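Local atomic coordinates of uncharacterized protein (Staphylococcus aureus, PDB entry 4YBV), a protein that probably hydrolyses thioesters, as a hot-dog-fold enzyme of the thioesterase superfamily. Residues L71-N76 against T115-T120; L55-L60 against H100-K105. The protein carries 1 engineered substitution. All blocks are in the same frame, centred on the assembly; numbering follows the deposited sequence.

Interaction 1 (L71-N76 against T115-T120); sequences LEMNAN and TVMRGT
Over one face of the R118 guanidinium sits N74 ND2, 3.5 Å above the plane and offset toward the rim, with the amide turned 54° from it. This pair sits on the outer face of the hot-dog sheet, where antiparallel strands 71-76 and 115-120 lie side by side. N74 reaches the arginine because its CG stands between backbone N and carbonyl carbon (chi1 55°). ND2 also donates to the syn lone pair of E72 OE1, the oxygen lying 17° out of the plane of the N74 amide. The polar ends look further out: N74 OD1 and N76 OD1 accept from R118 of the third subunit, and R118 returns this with NE to N76 and NH2 to N74 of that chain, while residues 72-76 extend the sheet into a strand of the second. On the other face, which meets helix 42-60, M73 SD lies 3.7 Å from G119 CA, and A75 CB packs 3.6 Å from M117 CG. Paired backbone bonds join E72 to T120, N74 to R118 and N76 to V116. At one end L71 and E72 both face T120 in a classic beta bulge: T120 O accepts from L71 N at 2.7 Å and from E72 N at 3.1 Å.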
loop_
_atom_site.group_PDB
_atom_site.type_symbol
_atom_site.label_atom_id
_atom_site.label_comp_id
_atom_site.label_asym_id
_atom_site.label_seq_id
_atom_site.Cartn_x
_atom_site.Cartn_y
_atom_site.Cartn_z
ATOM N N LEU A 71 -3.395 -8.858 7.839
ATOM C CA LEU A 71 -1.955 -8.624 7.940
ATOM C C LEU A 71 -1.607 -7.244 7.380
ATOM O O LEU A 71 -0.897 -6.464 8.019
ATOM C CB LEU A 71 -1.162 -9.714 7.187
ATOM C CG LEU A 71 0.362 -9.684 7.313
ATOM C CD1 LEU A 71 0.758 -9.903 8.759
ATOM C CD2 LEU A 71 1.038 -10.730 6.416
ATOM N N GLU A 72 -2.138 -6.964 6.193
ATOM C CA GLU A 72 -1.813 -5.737 5.454
ATOM C C GLU A 72 -3.058 -5.288 4.699
ATOM O O GLU A 72 -3.741 -6.102 4.098
ATOM C CB GLU A 72 -0.642 -5.970 4.476
ATOM C CG GLU A 72 0.267 -4.750 4.275
ATOM C CD GLU A 72 -0.293 -3.809 3.235
ATOM O OE1 GLU A 72 -1.186 -4.275 2.472
ATOM O OE2 GLU A 72 0.107 -2.610 3.210
ATOM N N MET A 73 -3.364 -4.006 4.738
ATOM C CA MET A 73 -4.534 -3.469 4.045
ATOM C C MET A 73 -4.108 -2.227 3.315
ATOM O O MET A 73 -3.358 -1.415 3.875
ATOM C CB MET A 73 -5.659 -3.099 5.027
ATOM C CG MET A 73 -6.190 -4.253 5.861
ATOM S SD MET A 73 -7.256 -5.333 4.847
ATOM C CE MET A 73 -6.934 -6.894 5.671
ATOM N N ASN A 74 -4.589 -2.022 2.106
ATOM C CA ASN A 74 -4.319 -0.749 1.463
ATOM C C ASN A 74 -5.524 -0.296 0.661
ATOM O O ASN A 74 -6.339 -1.117 0.222
ATOM C CB ASN A 74 -3.053 -0.824 0.591
ATOM C CG ASN A 74 -3.115 -1.954 -0.460
ATOM O OD1 ASN A 74 -3.822 -1.846 -1.480
ATOM N ND2 ASN A 74 -2.365 -3.014 -0.216
ATOM N N ALA A 75 -5.625 1.013 0.458
ATOM C CA ALA A 75 -6.848 1.635 -0.060
ATOM C C ALA A 75 -6.583 2.934 -0.843
ATOM O O ALA A 75 -5.739 3.745 -0.444
ATOM C CB ALA A 75 -7.776 1.919 1.083
ATOM N N ASN A 76 -7.314 3.120 -1.945
ATOM C CA ASN A 76 -7.445 4.386 -2.648
ATOM C C ASN A 76 -8.854 4.861 -2.474
ATOM O O ASN A 76 -9.822 4.136 -2.773
ATOM C CB ASN A 76 -7.172 4.289 -4.166
ATOM C CG ASN A 76 -5.715 4.316 -4.513
ATOM O OD1 ASN A 76 -5.032 3.289 -4.416
ATOM N ND2 ASN A 76 -5.234 5.454 -4.995
ATOM N N THR A 115 -14.100 3.527 -2.799
ATOM C CA THR A 115 -12.802 3.034 -2.288
ATOM C C THR A 115 -12.415 1.779 -3.027
ATOM O O THR A 115 -13.256 0.910 -3.219
ATOM C CB THR A 115 -12.861 2.680 -0.781
ATOM O OG1 THR A 115 -13.333 3.822 -0.049
ATOM C CG2 THR A 115 -11.486 2.316 -0.233
ATOM N N VAL A 116 -11.158 1.626 -3.376
ATOM C CA VAL A 116 -10.653 0.415 -3.989
ATOM C C VAL A 116 -9.548 -0.056 -3.063
ATOM O O VAL A 116 -8.760 0.728 -2.627
ATOM C CB VAL A 116 -10.216 0.587 -5.428
ATOM C CG1 VAL A 116 -9.222 1.682 -5.558
ATOM C CG2 VAL A 116 -9.584 -0.658 -5.918
ATOM N N MET A 117 -9.544 -1.324 -2.724
ATOM C CA MET A 117 -8.672 -1.850 -1.741
ATOM C C MET A 117 -8.092 -3.200 -1.983
ATOM O O MET A 117 -8.696 -4.013 -2.629
ATOM C CB MET A 117 -9.522 -2.141 -0.503
ATOM C CG MET A 117 -9.714 -1.114 0.544
ATOM S SD MET A 117 -10.710 -1.579 1.983
ATOM C CE MET A 117 -9.674 -2.595 2.956
ATOM N N ARG A 118 -6.948 -3.450 -1.397
ATOM C CA ARG A 118 -6.437 -4.833 -1.432
ATOM C C ARG A 118 -6.125 -5.211 -0.003
ATOM O O ARG A 118 -5.644 -4.373 0.771
ATOM C CB ARG A 118 -5.200 -4.978 -2.355
ATOM C CG ARG A 118 -4.735 -6.438 -2.653
ATOM C CD ARG A 118 -3.717 -6.511 -3.818
ATOM N NE ARG A 118 -2.470 -5.942 -3.361
ATOM C CZ ARG A 118 -2.007 -4.741 -3.699
ATOM N NH1 ARG A 118 -2.653 -3.988 -4.581
ATOM N NH2 ARG A 118 -0.889 -4.301 -3.145
ATOM N N GLY A 119 -6.437 -6.442 0.374
ATOM C CA GLY A 119 -6.082 -6.925 1.691
ATOM C C GLY A 119 -5.371 -8.257 1.732
ATOM O O GLY A 119 -5.656 -9.163 0.966
ATOM N N THR A 120 -4.414 -8.357 2.628
ATOM C CA THR A 120 -3.659 -9.561 2.849
ATOM C C THR A 120 -3.913 -10.139 4.215
ATOM O O THR A 120 -3.606 -9.507 5.245
ATOM C CB THR A 120 -2.169 -9.336 2.734
ATOM O OG1 THR A 120 -1.885 -8.759 1.465
ATOM C CG2 THR A 120 -1.448 -10.674 2.900
HETATM O O HOH W 1 -2.842 -6.052 0.847
#

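Interaction 2 (L55-L60 against H100-K105)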
loop_
_atom_site.group_PDB
_atom_site.type_symbol
_atom_site.label_atom_id
_atom_site.label_comp_id
_atom_site.label_asym_id
_atom_site.label_seq_id
_atom_site.Cartn_x
_atom_site.Cartn_y
_atom_site.Cartn_z
ATOM N N LEU A 55 -14.304 -12.014 6.784
ATOM C CA LEU A 55 -15.406 -12.960 6.602
ATOM C C LEU A 55 -15.113 -13.959 5.470
ATOM O O LEU A 55 -15.334 -15.161 5.627
ATOM C CB LEU A 55 -16.700 -12.214 6.321
ATOM C CG LEU A 55 -17.216 -11.406 7.505
ATOM C CD1 LEU A 55 -18.344 -10.499 7.096
ATOM C CD2 LEU A 55 -17.637 -12.301 8.666
ATOM N N GLY A 56 -14.621 -13.458 4.340
ATOM C CA GLY A 56 -14.280 -14.333 3.221
ATOM C C GLY A 56 -13.265 -15.411 3.560
ATOM O O GLY A 56 -13.483 -16.618 3.303
ATOM N N SER A 57 -12.151 -14.988 4.150
ATOM C CA SER A 57 -11.112 -15.936 4.465
ATOM C C SER A 57 -11.605 -16.926 5.519
ATOM O O SER A 57 -11.271 -18.123 5.452
ATOM C CB SER A 57 -9.838 -15.228 4.931
ATOM O OG SER A 57 -9.167 -14.663 3.824
ATOM N N ALA A 58 -12.412 -16.444 6.473
ATOM C CA ALA A 58 -13.007 -17.324 7.474
ATOM C C ALA A 58 -13.900 -18.384 6.803
ATOM O O ALA A 58 -13.863 -19.548 7.188
ATOM C CB ALA A 58 -13.812 -16.524 8.495
ATOM N N ASN A 59 -14.675 -17.979 5.797
ATOM C CA ASN A 59 -15.513 -18.910 5.034
ATOM C C ASN A 59 -14.710 -19.925 4.217
ATOM O O ASN A 59 -15.226 -20.992 3.900
ATOM C CB ASN A 59 -16.456 -18.156 4.083
ATOM C CG ASN A 59 -17.572 -17.463 4.811
ATOM O OD1 ASN A 59 -17.881 -17.834 5.943
ATOM N ND2 ASN A 59 -18.202 -16.443 4.172
ATOM N N LEU A 60 -13.471 -19.583 3.851
ATOM C CA LEU A 60 -12.663 -20.488 3.027
ATOM C C LEU A 60 -11.791 -21.485 3.799
ATOM O O LEU A 60 -11.197 -22.384 3.207
ATOM C CB LEU A 60 -11.743 -19.680 2.109
ATOM C CG LEU A 60 -12.352 -18.915 0.938
ATOM C CD1 LEU A 60 -11.246 -18.189 0.235
ATOM C CD2 LEU A 60 -13.109 -19.826 -0.028
ATOM N N HIS A 100 -4.082 -15.321 2.291
ATOM C CA HIS A 100 -5.036 -14.989 1.234
ATOM C C HIS A 100 -4.882 -13.545 0.822
ATOM O O HIS A 100 -4.690 -12.650 1.658
ATOM C CB HIS A 100 -6.480 -15.208 1.679
ATOM C CG HIS A 100 -6.788 -16.620 2.050
ATOM N ND1 HIS A 100 -7.984 -16.990 2.624
ATOM C CD2 HIS A 100 -6.050 -17.755 1.935
ATOM C CE1 HIS A 100 -7.967 -18.291 2.858
ATOM N NE2 HIS A 100 -6.808 -18.775 2.446
ATOM N N VAL A 101 -5.020 -13.299 -0.465
ATOM C CA VAL A 101 -4.974 -11.940 -0.949
ATOM C C VAL A 101 -6.304 -11.634 -1.575
ATOM O O VAL A 101 -6.743 -12.391 -2.436
ATOM C CB VAL A 101 -3.799 -11.755 -1.938
ATOM C CG1 VAL A 101 -3.841 -10.398 -2.584
ATOM C CG2 VAL A 101 -2.489 -11.999 -1.201
ATOM N N TRP A 102 -6.965 -10.558 -1.120
ATOM C CA TRP A 102 -8.307 -10.141 -1.567
ATOM C C TRP A 102 -8.341 -8.815 -2.289
ATOM O O TRP A 102 -7.638 -7.855 -1.911
ATOM C CB TRP A 102 -9.266 -10.012 -0.364
ATOM C CG TRP A 102 -9.642 -11.294 0.289
ATOM C CD1 TRP A 102 -8.939 -11.977 1.233
ATOM C CD2 TRP A 102 -10.828 -12.053 0.038
ATOM N NE1 TRP A 102 -9.620 -13.132 1.583
ATOM C CE2 TRP A 102 -10.778 -13.196 0.857
ATOM C CE3 TRP A 102 -11.929 -11.875 -0.800
ATOM C CZ2 TRP A 102 -11.793 -14.170 0.859
ATOM C CZ3 TRP A 102 -12.942 -12.843 -0.793
ATOM C CH2 TRP A 102 -12.856 -13.968 0.043
ATOM N N ASP A 103 -9.236 -8.721 -3.262
ATOM C CA ASP A 103 -9.508 -7.466 -3.944
ATOM C C ASP A 103 -10.852 -6.944 -3.446
ATOM O O ASP A 103 -11.780 -7.702 -3.399
ATOM C CB ASP A 103 -9.552 -7.693 -5.446
ATOM C CG ASP A 103 -9.263 -6.461 -6.217
ATOM O OD1 ASP A 103 -8.056 -6.183 -6.397
ATOM O OD2 ASP A 103 -10.221 -5.781 -6.645
ATOM N N ILE A 104 -10.952 -5.675 -3.041
ATOM C CA ILE A 104 -12.224 -5.152 -2.542
ATOM C C ILE A 104 -12.594 -3.856 -3.239
ATOM O O ILE A 104 -11.804 -2.916 -3.276
ATOM C CB ILE A 104 -12.227 -4.893 -1.013
ATOM C CG1 ILE A 104 -11.663 -6.057 -0.212
ATOM C CG2 ILE A 104 -13.645 -4.602 -0.511
ATOM C CD1 ILE A 104 -10.237 -5.837 0.245
ATOM N N LYS A 105 -13.803 -3.807 -3.790
ATOM C CA LYS A 105 -14.282 -2.583 -4.387
ATOM C C LYS A 105 -15.522 -2.098 -3.632
ATOM O O LYS A 105 -16.464 -2.845 -3.408
ATOM C CB LYS A 105 -14.567 -2.795 -5.879
ATOM C CG LYS A 105 -13.273 -2.982 -6.708
ATOM C CD LYS A 105 -13.618 -3.234 -8.180
ATOM C CE LYS A 105 -12.373 -3.184 -9.053
ATOM N NZ LYS A 105 -11.271 -4.031 -8.520
#
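W102 brings the benzene part of its indole up to the helix backbone at G56, CZ2 3.3 Å from G56 C and CH2 3.5 Å from G56 CA. G56 brings only backbone to the contact, and the ring packs directly on its C and CA. One residue on, the S57 hydroxyl joins two rings. The indole NE1 of W102 donates to S57 OG at 2.8 Å, with an N-H...O angle of 159° and the oxygen at the ring edge, 14° out of the indole plane. H100 ND1 lies 2.9 Å from the same OG in a hydrogen bond whose donor may be either partner; here too the oxygen comes in at the ring edge, near the imidazole plane. S57 OG stands anti to the carbonyl carbon (chi1 -76°), which carries it off the helix to a place between the two rings. These bonds restrict the rotation of both rings and satisfy a buried hydroxyl. L60, about one turn later, completes the contact: its CB rests 4.1 Å from H100 CE1, while its CD1 makes an apolar contact with W102 CZ2. The alternation of the strand sets this pattern, H100 and W102 facing the helix, whereas V101 points away from the helix and packs on I78 of the third subunit. Within the same chain W102 also touches C53 of helix 42-60 and A90 of strand 85-95, and H100 touches I123 of strand 113-124. The short helix and strand axes come within 9.9 Å. A long helix lying against the concave face of an antiparallel sheet, here gripped near its C-terminal part, is the hallmark of the hot-dog fold.

Overall arrangement
Interaction 1 joins strand 67-77, outermost within the chain, to strand 113-124, and interaction 2 sets helix 42-60 against the next strand inward, 99-107; their centres are 11 Å apart. Strands 113-124 and 99-107 tie them together: M117 N lies 2.8 Å from I104 O and G119 O 2.8 Å from W102 N, both probable hydrogen bonds. The helix also spans both contacts, since I46 and E50 touch the methionine and alanine side chains of 71-76 and 115-120, while its later residues G56, S57 and L60 meet H100 and W102. Along the chain the segments alternate, helix, outer strand, inner strand, neighbour. Both contacts also reach the third subunit, by polar bonds in interaction 1 and by packing in interaction 2.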